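Pseudopodium-enriched atypical kinase 1 (Homo sapiens, PDB 6BHC) is a pseudokinase whose kinase-like domain dimerises in an unusual way, and probably acts chiefly as a signalling scaffold rather than an efficient tyrosine kinase. Local coordinates at residues K276-Y287 with L332-I343; I286-P295 with A310-R318. The protein carries 1 engineered substitution. All coordinates share one frame; numbering follows the deposited sequence.

In the fold
Contacts 1 and 2 both use helix 277-289, the αF helix of the kinase C-lobe, and share Ile286 and Tyr287; the 310-318 loop falls between the two segments of contact 1 in the sequence. Contact 1 is the more buried. Its loop 332-343 lies along much of the helix and combines polar bonds near the helix start with leucine packing further on. Contact 2, partly buried, takes the C-terminal end of the same helix and the turn after it, where the loop 310-318 offers prolines and an isoleucine; apart from one tyrosine bond and a bridging water, it is held by apolar contacts. The two regions touch where Leu333 meets Leu312 and Pro295.

Contact 1: residues K276-Y287 with L332-I343; sequences KCDEFQTGILIY and LLNPNPSERILI
Arg340 ties the loop after helix 322-332 to Lys276, the N-cap residue of the kinase αF helix. It occupies the place of the arginine that kinases pair with the glutamate of the APE motif, here Glu267, salt-bridged to NH2.

Among the polar contacts, Arg340 NH1 donates to Lys276 O at 2.7 Å from above the carbonyl plane, while Phe280 N reaches that oxygen from the other face. The lysine reciprocates: Lys276 NZ donates to Arg340 O at 3.0 Å. Arg340 NE and NH2 both grip Asn334 O, which fixes the rotation of the guanidinium; Phe280 CD1 lies over the centre of one of its faces. Arg340 CG stands anti to the backbone N (chi1 -170°), and a bend at chi3 brings the guanidinium between Phe280 and Pro337 CA. A leucine in place of Arg340 would probably leave Glu267 without its charged mate, and the carbonyls of Lys276 and Asn334 without their guanidinium donors. Glu279 OE2, salt-bridged to Lys195, also receives a weak bond from Ile343 N at 3.4 Å.

The apolar part centres on Leu332, a knob among Glu279, Thr282, Gly283 and Ile286. Glycine suits position 283 because a beta carbon would collide with Leu333 CG. Leu333 CD2 makes a CH-pi contact over the Phe280 ring, 3.9 Å from its centroid. Beside it, Phe280 CA points its hydrogen at Leu332 O, 3.4 Å away.

Contact 2: residues I286-P295 with A310-R318; sequences IYEMLHLPNP and ADLPRIPFR
Tyr287 reaches Pro313 with its hydroxyl, OH donating to Pro313 O at 2.6 Å. The oxygen sits at the edge of the ring, in its plane, and the hydroxyl lies in the carbonyl plane; Gln326 NE2 also bonds to OH. With CG beside the backbone N (chi1 -81°), the ring swings out between two aliphatic groups. Ile315 CG1 lies over one face, 4.1 Å from the centroid and displaced toward the rim, and Pro295 CG presses over the centre of the opposite face. Packing on both faces probably limits the ring's rotation, while a phenol suits the place by adding a polar end for the loop carbonyl.

Here the αF helix ends in a Schellman motif: His291 takes a positive phi of 60°, and Leu292 N bonds back to Tyr287 O. The turn presents Leu290 and Leu292 to the beta-branched Ile315, whose branches divide the work. CG2, anti to the backbone N, meets Leu290 CD1 at 3.6 Å, whereas CG1 meets Leu292 CD1 at 3.9 Å as well as the tyrosine. Leu292 CD1 meets Pro316 CD at 3.7 Å, and Pro295 CB touches Pro313 CD at 3.8 Å. Past these apolar groups, a water donates to Leu290 O at 2.9 Å and accepts from Arg318 NH1.

Contact 1: residues K276-Y287 with L332-I343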
loop_
_atom_site.group_PDB
_atom_site.type_symbol
_atom_site.label_atom_id
_atom_site.label_comp_id
_atom_site.label_asym_id
_atom_site.label_seq_id
_atom_site.Cartn_x
_atom_site.Cartn_y
_atom_site.Cartn_z
ATOM N N LYS A 276 26.135 11.791 30.148
ATOM C CA LYS A 276 24.767 12.266 29.995
ATOM C C LYS A 276 24.735 13.719 29.533
ATOM O O LYS A 276 23.774 14.443 29.798
ATOM C CB LYS A 276 23.992 12.102 31.303
ATOM C CG LYS A 276 23.862 10.667 31.788
ATOM C CD LYS A 276 22.798 9.912 31.012
ATOM C CE LYS A 276 22.575 8.525 31.594
ATOM N NZ LYS A 276 22.129 8.577 33.015
ATOM N N CYS A 277 25.786 14.153 28.833
ATOM C CA CYS A 277 25.895 15.555 28.437
ATOM C C CYS A 277 24.858 15.921 27.380
ATOM O O CYS A 277 24.202 16.965 27.478
ATOM C CB CYS A 277 27.306 15.846 27.927
ATOM S SG CYS A 277 27.542 17.535 27.328
ATOM N N ASP A 278 24.700 15.079 26.355
ATOM C CA ASP A 278 23.766 15.407 25.280
ATOM C C ASP A 278 22.319 15.379 25.756
ATOM O O ASP A 278 21.494 16.162 25.270
ATOM C CB ASP A 278 23.957 14.455 24.099
ATOM C CG ASP A 278 25.258 14.702 23.356
ATOM O OD1 ASP A 278 25.842 15.795 23.521
ATOM O OD2 ASP A 278 25.690 13.807 22.600
ATOM N N GLU A 279 21.992 14.491 26.699
ATOM C CA GLU A 279 20.642 14.475 27.253
ATOM C C GLU A 279 20.332 15.775 27.986
ATOM O O GLU A 279 19.232 16.326 27.857
ATOM C CB GLU A 279 20.470 13.275 28.187
ATOM C CG GLU A 279 20.362 11.925 27.479
ATOM C CD GLU A 279 21.706 11.368 27.039
ATOM O OE1 GLU A 279 22.735 12.043 27.249
ATOM O OE2 GLU A 279 21.732 10.248 26.485
ATOM N N PHE A 280 21.297 16.286 28.755
ATOM C CA PHE A 280 21.080 17.526 29.492
ATOM C C PHE A 280 20.895 18.709 28.548
ATOM O O PHE A 280 20.045 19.574 28.790
ATOM C CB PHE A 280 22.246 17.777 30.449
ATOM C CG PHE A 280 22.107 19.033 31.262
ATOM C CD1 PHE A 280 21.395 19.029 32.450
ATOM C CD2 PHE A 280 22.696 20.214 30.842
ATOM C CE1 PHE A 280 21.268 20.180 33.201
ATOM C CE2 PHE A 280 22.574 21.370 31.589
ATOM C CZ PHE A 280 21.860 21.352 32.770
ATOM N N GLN A 281 21.679 18.767 27.468
ATOM C CA GLN A 281 21.545 19.876 26.528
ATOM C C GLN A 281 20.245 19.792 25.739
ATOM O O GLN A 281 19.706 20.825 25.326
ATOM C CB GLN A 281 22.748 19.915 25.584
ATOM C CG GLN A 281 24.043 20.332 26.263
ATOM C CD GLN A 281 25.201 20.482 25.291
ATOM O OE1 GLN A 281 25.147 20.007 24.156
ATOM N NE2 GLN A 281 26.260 21.151 25.734
ATOM N N THR A 282 19.725 18.581 25.526
ATOM C CA THR A 282 18.433 18.435 24.865
ATOM C C THR A 282 17.306 19.009 25.716
ATOM O O THR A 282 16.333 19.549 25.174
ATOM C CB THR A 282 18.173 16.961 24.546
ATOM O OG1 THR A 282 19.219 16.466 23.700
ATOM C CG2 THR A 282 16.840 16.786 23.836
ATOM N N GLY A 283 17.422 18.917 27.043
ATOM C CA GLY A 283 16.417 19.510 27.908
ATOM C C GLY A 283 16.372 21.020 27.809
ATOM O O GLY A 283 15.299 21.623 27.908
ATOM N N ILE A 284 17.530 21.654 27.615
ATOM C CA ILE A 284 17.563 23.096 27.396
ATOM C C ILE A 284 16.910 23.448 26.066
ATOM O O ILE A 284 16.207 24.460 25.951
ATOM C CB ILE A 284 19.013 23.611 27.470
ATOM C CG1 ILE A 284 19.578 23.413 28.877
ATOM C CG2 ILE A 284 19.093 25.075 27.058
ATOM C CD1 ILE A 284 20.987 23.930 29.044
ATOM N N LEU A 285 17.122 22.615 25.043
ATOM C CA LEU A 285 16.554 22.897 23.728
ATOM C C LEU A 285 15.032 22.882 23.753
ATOM O O LEU A 285 14.395 23.601 22.976
ATOM C CB LEU A 285 17.071 21.889 22.702
ATOM C CG LEU A 285 18.572 21.905 22.417
ATOM C CD1 LEU A 285 18.903 20.912 21.315
ATOM C CD2 LEU A 285 19.036 23.303 22.044
ATOM N N ILE A 286 14.433 22.071 24.629
ATOM C CA ILE A 286 12.976 22.014 24.711
ATOM C C ILE A 286 12.412 23.370 25.106
ATOM O O ILE A 286 11.428 23.845 24.526
ATOM C CB ILE A 286 12.536 20.911 25.690
ATOM C CG1 ILE A 286 12.909 19.533 25.144
ATOM C CG2 ILE A 286 11.039 21.001 25.956
ATOM C CD1 ILE A 286 12.451 18.390 26.020
ATOM N N TYR A 287 13.030 24.019 26.094
ATOM C CA TYR A 287 12.596 25.356 26.485
ATOM C C TYR A 287 12.777 26.352 25.347
ATOM O O TYR A 287 11.885 27.164 25.075
ATOM C CB TYR A 287 13.367 25.812 27.723
ATOM C CG TYR A 287 12.839 25.266 29.032
ATOM C CD1 TYR A 287 13.146 23.975 29.450
ATOM C CD2 TYR A 287 12.043 26.050 29.857
ATOM C CE1 TYR A 287 12.667 23.480 30.652
ATOM C CE2 TYR A 287 11.561 25.565 31.058
ATOM C CZ TYR A 287 11.875 24.282 31.450
ATOM O OH TYR A 287 11.392 23.805 32.646
ATOM N N LEU A 332 15.234 15.243 31.584
ATOM C CA LEU A 332 16.510 15.488 30.927
ATOM C C LEU A 332 17.385 16.461 31.705
ATOM O O LEU A 332 18.611 16.422 31.561
ATOM C CB LEU A 332 16.280 16.017 29.510
ATOM C CG LEU A 332 15.659 15.051 28.498
ATOM C CD1 LEU A 332 15.264 15.787 27.225
ATOM C CD2 LEU A 332 16.618 13.913 28.182
ATOM N N LEU A 333 16.790 17.331 32.521
ATOM C CA LEU A 333 17.532 18.321 33.286
ATOM C C LEU A 333 17.764 17.893 34.727
ATOM O O LEU A 333 18.084 18.735 35.573
ATOM C CB LEU A 333 16.812 19.669 33.246
ATOM C CG LEU A 333 16.752 20.341 31.875
ATOM C CD1 LEU A 333 15.987 21.650 31.958
ATOM C CD2 LEU A 333 18.155 20.564 31.330
ATOM N N ASN A 334 17.605 16.611 35.025
ATOM C CA ASN A 334 17.878 16.106 36.362
ATOM C C ASN A 334 19.346 16.343 36.702
ATOM O O ASN A 334 20.226 15.888 35.957
ATOM C CB ASN A 334 17.542 14.619 36.445
ATOM C CG ASN A 334 17.540 14.094 37.871
ATOM O OD1 ASN A 334 18.447 14.378 38.656
ATOM N ND2 ASN A 334 16.515 13.324 38.213
ATOM N N PRO A 335 19.654 17.041 37.800
ATOM C CA PRO A 335 21.064 17.322 38.114
ATOM C C PRO A 335 21.880 16.084 38.437
ATOM O O PRO A 335 23.115 16.161 38.428
ATOM C CB PRO A 335 20.975 18.263 39.322
ATOM C CG PRO A 335 19.646 17.968 39.937
ATOM C CD PRO A 335 18.735 17.612 38.799
ATOM N N ASN A 336 21.240 14.948 38.720
ATOM C CA ASN A 336 21.961 13.716 38.999
ATOM C C ASN A 336 22.065 12.894 37.727
ATOM O O ASN A 336 21.028 12.463 37.196
ATOM C CB ASN A 336 21.256 12.915 40.088
ATOM C CG ASN A 336 22.005 11.649 40.456
ATOM O OD1 ASN A 336 23.206 11.530 40.213
ATOM N ND2 ASN A 336 21.298 10.694 41.047
ATOM N N PRO A 337 23.271 12.651 37.206
ATOM C CA PRO A 337 23.380 11.912 35.934
ATOM C C PRO A 337 22.819 10.503 35.998
ATOM O O PRO A 337 22.256 10.021 35.006
ATOM C CB PRO A 337 24.892 11.908 35.662
ATOM C CG PRO A 337 25.443 13.020 36.492
ATOM C CD PRO A 337 24.582 13.087 37.711
ATOM N N SER A 338 22.951 9.828 37.143
ATOM C CA SER A 338 22.458 8.457 37.256
ATOM C C SER A 338 20.937 8.391 37.195
ATOM O O SER A 338 20.383 7.361 36.797
ATOM C CB SER A 338 22.962 7.821 38.552
ATOM O OG SER A 338 22.499 8.536 39.684
ATOM N N GLU A 339 20.250 9.467 37.582
ATOM C CA GLU A 339 18.798 9.539 37.487
ATOM C C GLU A 339 18.316 10.224 36.214
ATOM O O GLU A 339 17.132 10.113 35.880
ATOM C CB GLU A 339 18.219 10.267 38.709
ATOM C CG GLU A 339 18.347 9.495 40.017
ATOM C CD GLU A 339 17.221 8.494 40.228
ATOM O OE1 GLU A 339 16.780 8.335 41.387
ATOM O OE2 GLU A 339 16.772 7.871 39.243
ATOM N N ARG A 340 19.196 10.926 35.504
ATOM C CA ARG A 340 18.824 11.546 34.239
ATOM C C ARG A 340 18.479 10.469 33.217
ATOM O O ARG A 340 19.236 9.511 33.033
ATOM C CB ARG A 340 19.968 12.425 33.732
ATOM C CG ARG A 340 19.628 13.316 32.548
ATOM C CD ARG A 340 20.829 14.175 32.184
ATOM N NE ARG A 340 21.388 14.826 33.367
ATOM C CZ ARG A 340 22.632 15.288 33.455
ATOM N NH1 ARG A 340 23.461 15.174 32.427
ATOM N NH2 ARG A 340 23.048 15.860 34.576
ATOM N N ILE A 341 17.327 10.621 32.557
ATOM C CA ILE A 341 16.861 9.581 31.646
ATOM C C ILE A 341 17.779 9.489 30.430
ATOM O O ILE A 341 18.505 10.427 30.078
ATOM C CB ILE A 341 15.406 9.826 31.217
ATOM C CG1 ILE A 341 15.299 11.117 30.402
ATOM C CG2 ILE A 341 14.489 9.863 32.431
ATOM C CD1 ILE A 341 13.958 11.292 29.716
ATOM N N LEU A 342 17.738 8.329 29.782
ATOM C CA LEU A 342 18.513 8.080 28.579
ATOM C C LEU A 342 17.821 8.684 27.361
ATOM O O LEU A 342 16.611 8.927 27.357
ATOM C CB LEU A 342 18.717 6.578 28.375
ATOM C CG LEU A 342 19.635 5.869 29.372
ATOM C CD1 LEU A 342 19.487 4.360 29.261
ATOM C CD2 LEU A 342 21.077 6.280 29.137
ATOM N N ILE A 343 18.610 8.917 26.309
ATOM C CA ILE A 343 18.065 9.522 25.100
ATOM C C ILE A 343 17.098 8.582 24.390
ATOM O O ILE A 343 16.273 9.036 23.591
ATOM C CB ILE A 343 19.202 9.966 24.157
ATOM C CG1 ILE A 343 18.749 11.142 23.288
ATOM C CG2 ILE A 343 19.670 8.809 23.284
ATOM C CD1 ILE A 343 18.507 12.420 24.065
#

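Contact 2: residues I286-P295 with A310-R318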
loop_
_atom_site.group_PDB
_atom_site.type_symbol
_atom_site.label_atom_id
_atom_site.label_comp_id
_atom_site.label_asym_id
_atom_site.label_seq_id
_atom_site.Cartn_x
_atom_site.Cartn_y
_atom_site.Cartn_z
ATOM N N ILE A 286 14.433 22.071 24.629
ATOM C CA ILE A 286 12.976 22.014 24.711
ATOM C C ILE A 286 12.412 23.370 25.106
ATOM O O ILE A 286 11.428 23.845 24.526
ATOM C CB ILE A 286 12.536 20.911 25.690
ATOM C CG1 ILE A 286 12.909 19.533 25.144
ATOM C CG2 ILE A 286 11.039 21.001 25.956
ATOM C CD1 ILE A 286 12.451 18.390 26.020
ATOM N N TYR A 287 13.030 24.019 26.094
ATOM C CA TYR A 287 12.596 25.356 26.485
ATOM C C TYR A 287 12.777 26.352 25.347
ATOM O O TYR A 287 11.885 27.164 25.075
ATOM C CB TYR A 287 13.367 25.812 27.723
ATOM C CG TYR A 287 12.839 25.266 29.032
ATOM C CD1 TYR A 287 13.146 23.975 29.450
ATOM C CD2 TYR A 287 12.043 26.050 29.857
ATOM C CE1 TYR A 287 12.667 23.480 30.652
ATOM C CE2 TYR A 287 11.561 25.565 31.058
ATOM C CZ TYR A 287 11.875 24.282 31.450
ATOM O OH TYR A 287 11.392 23.805 32.646
ATOM N N GLU A 288 13.925 26.302 24.666
ATOM C CA GLU A 288 14.214 27.281 23.623
ATOM C C GLU A 288 13.298 27.102 22.417
ATOM O O GLU A 288 12.823 28.089 21.843
ATOM C CB GLU A 288 15.683 27.185 23.211
ATOM C CG GLU A 288 16.647 27.577 24.324
ATOM C CD GLU A 288 18.105 27.489 23.909
ATOM O OE1 GLU A 288 18.452 26.586 23.119
ATOM O OE2 GLU A 288 18.905 28.328 24.375
ATOM N N MET A 289 13.035 25.855 22.020
ATOM C CA MET A 289 12.112 25.606 20.919
ATOM C C MET A 289 10.689 26.037 21.249
ATOM O O MET A 289 9.909 26.312 20.331
ATOM C CB MET A 289 12.134 24.127 20.535
ATOM C CG MET A 289 13.457 23.677 19.941
ATOM S SD MET A 289 13.421 21.974 19.359
ATOM C CE MET A 289 12.255 22.106 18.005
ATOM N N LEU A 290 10.334 26.104 22.531
ATOM C CA LEU A 290 9.042 26.622 22.954
ATOM C C LEU A 290 9.080 28.122 23.227
ATOM O O LEU A 290 8.230 28.631 23.966
ATOM C CB LEU A 290 8.553 25.867 24.191
ATOM C CG LEU A 290 8.292 24.381 23.953
ATOM C CD1 LEU A 290 7.864 23.699 25.240
ATOM C CD2 LEU A 290 7.250 24.184 22.860
ATOM N N HIS A 291 10.054 28.830 22.649
ATOM C CA HIS A 291 10.180 30.282 22.775
ATOM C C HIS A 291 10.343 30.716 24.228
ATOM O O HIS A 291 9.876 31.784 24.630
ATOM C CB HIS A 291 8.997 30.997 22.119
ATOM C CG HIS A 291 8.887 30.741 20.649
ATOM N ND1 HIS A 291 7.993 29.840 20.114
ATOM C CD2 HIS A 291 9.579 31.251 19.601
ATOM C CE1 HIS A 291 8.128 29.815 18.800
ATOM N NE2 HIS A 291 9.085 30.661 18.463
ATOM N N LEU A 292 11.014 29.893 25.020
ATOM C CA LEU A 292 11.369 30.229 26.384
ATOM C C LEU A 292 12.883 30.368 26.505
ATOM O O LEU A 292 13.628 29.746 25.742
ATOM C CB LEU A 292 10.877 29.159 27.365
ATOM C CG LEU A 292 9.383 28.833 27.310
ATOM C CD1 LEU A 292 9.063 27.651 28.212
ATOM C CD2 LEU A 292 8.559 30.050 27.697
ATOM N N PRO A 293 13.372 31.178 27.438
ATOM C CA PRO A 293 14.823 31.294 27.610
ATOM C C PRO A 293 15.416 30.018 28.185
ATOM O O PRO A 293 14.714 29.144 28.700
ATOM C CB PRO A 293 14.975 32.467 28.585
ATOM C CG PRO A 293 13.687 32.502 29.331
ATOM C CD PRO A 293 12.632 32.059 28.357
ATOM N N ASN A 294 16.735 29.915 28.063
ATOM C CA ASN A 294 17.497 28.874 28.729
ATOM C C ASN A 294 17.189 28.906 30.226
ATOM O O ASN A 294 17.392 29.948 30.869
ATOM C CB ASN A 294 18.990 29.086 28.475
ATOM C CG ASN A 294 19.869 28.021 29.120
ATOM O OD1 ASN A 294 19.385 27.062 29.719
ATOM N ND2 ASN A 294 21.180 28.188 28.986
ATOM N N PRO A 295 16.683 27.814 30.805
ATOM C CA PRO A 295 16.289 27.840 32.226
ATOM C C PRO A 295 17.391 28.295 33.162
ATOM O O PRO A 295 17.100 28.868 34.221
ATOM C CB PRO A 295 15.893 26.383 32.500
ATOM C CG PRO A 295 15.507 25.841 31.178
ATOM C CD PRO A 295 16.372 26.525 30.165
ATOM N N ALA A 310 10.463 21.433 41.097
ATOM C CA ALA A 310 9.733 22.676 41.317
ATOM C C ALA A 310 10.595 23.915 41.111
ATOM O O ALA A 310 10.045 25.016 40.996
ATOM C CB ALA A 310 9.136 22.693 42.725
ATOM N N ASP A 311 11.919 23.768 41.061
ATOM C CA ASP A 311 12.785 24.924 40.867
ATOM C C ASP A 311 12.877 25.341 39.404
ATOM O O ASP A 311 13.158 26.511 39.118
ATOM C CB ASP A 311 14.183 24.630 41.412
ATOM C CG ASP A 311 14.184 24.353 42.903
ATOM O OD1 ASP A 311 13.470 25.055 43.647
ATOM O OD2 ASP A 311 14.905 23.426 43.331
ATOM N N LEU A 312 12.649 24.417 38.473
ATOM C CA LEU A 312 12.760 24.743 37.059
ATOM C C LEU A 312 11.621 25.667 36.626
ATOM O O LEU A 312 10.506 25.579 37.146
ATOM C CB LEU A 312 12.748 23.472 36.214
ATOM C CG LEU A 312 13.973 22.563 36.330
ATOM C CD1 LEU A 312 13.766 21.278 35.547
ATOM C CD2 LEU A 312 15.223 23.287 35.851
ATOM N N PRO A 313 11.881 26.567 35.677
ATOM C CA PRO A 313 10.811 27.441 35.179
ATOM C C PRO A 313 9.708 26.633 34.510
ATOM O O PRO A 313 9.965 25.627 33.845
ATOM C CB PRO A 313 11.530 28.352 34.177
ATOM C CG PRO A 313 12.973 28.295 34.574
ATOM C CD PRO A 313 13.189 26.905 35.091
ATOM N N ARG A 314 8.470 27.086 34.694
ATOM C CA ARG A 314 7.307 26.351 34.215
ATOM C C ARG A 314 7.080 26.610 32.732
ATOM O O ARG A 314 7.083 27.760 32.283
ATOM C CB ARG A 314 6.064 26.748 35.012
ATOM C CG ARG A 314 6.213 26.601 36.517
ATOM C CD ARG A 314 6.240 25.141 36.940
ATOM N NE ARG A 314 6.568 24.994 38.356
ATOM C CZ ARG A 314 5.679 25.062 39.343
ATOM N NH1 ARG A 314 4.399 25.277 39.071
ATOM N NH2 ARG A 314 6.071 24.919 40.600
ATOM N N ILE A 315 6.880 25.540 31.975
ATOM C CA ILE A 315 6.508 25.668 30.564
ATOM C C ILE A 315 5.023 25.992 30.478
ATOM O O ILE A 315 4.209 25.314 31.128
ATOM C CB ILE A 315 6.839 24.387 29.806
ATOM C CG1 ILE A 315 8.354 24.173 29.758
ATOM C CG2 ILE A 315 6.254 24.434 28.402
ATOM C CD1 ILE A 315 8.775 22.938 28.996
ATOM N N PRO A 316 4.626 27.011 29.714
ATOM C CA PRO A 316 3.204 27.360 29.625
ATOM C C PRO A 316 2.375 26.207 29.074
ATOM O O PRO A 316 2.802 25.481 28.175
ATOM C CB PRO A 316 3.192 28.567 28.680
ATOM C CG PRO A 316 4.575 29.131 28.764
ATOM C CD PRO A 316 5.477 27.952 28.964
ATOM N N PHE A 317 1.174 26.049 29.628
ATOM C CA PHE A 317 0.268 24.955 29.274
ATOM C C PHE A 317 -0.646 25.442 28.154
ATOM O O PHE A 317 -1.701 26.033 28.392
ATOM C CB PHE A 317 -0.510 24.505 30.504
ATOM C CG PHE A 317 -1.534 23.445 30.230
ATOM C CD1 PHE A 317 -1.180 22.264 29.602
ATOM C CD2 PHE A 317 -2.850 23.617 30.631
ATOM C CE1 PHE A 317 -2.123 21.284 29.358
ATOM C CE2 PHE A 317 -3.796 22.638 30.394
ATOM C CZ PHE A 317 -3.430 21.469 29.758
ATOM N N ARG A 318 -0.236 25.188 26.910
ATOM C CA ARG A 318 -0.906 25.757 25.748
ATOM C C ARG A 318 -1.385 24.736 24.725
ATOM O O ARG A 318 -2.170 25.104 23.846
ATOM C CB ARG A 318 0.018 26.760 25.039
ATOM C CG ARG A 318 0.537 27.862 25.947
ATOM C CD ARG A 318 1.755 28.542 25.354
ATOM N NE ARG A 318 1.434 29.301 24.152
ATOM C CZ ARG A 318 2.320 30.017 23.469
ATOM N NH1 ARG A 318 3.583 30.072 23.871
ATOM N NH2 ARG A 318 1.945 30.679 22.385
HETATM O O HOH W 1 5.744 28.310 25.469
#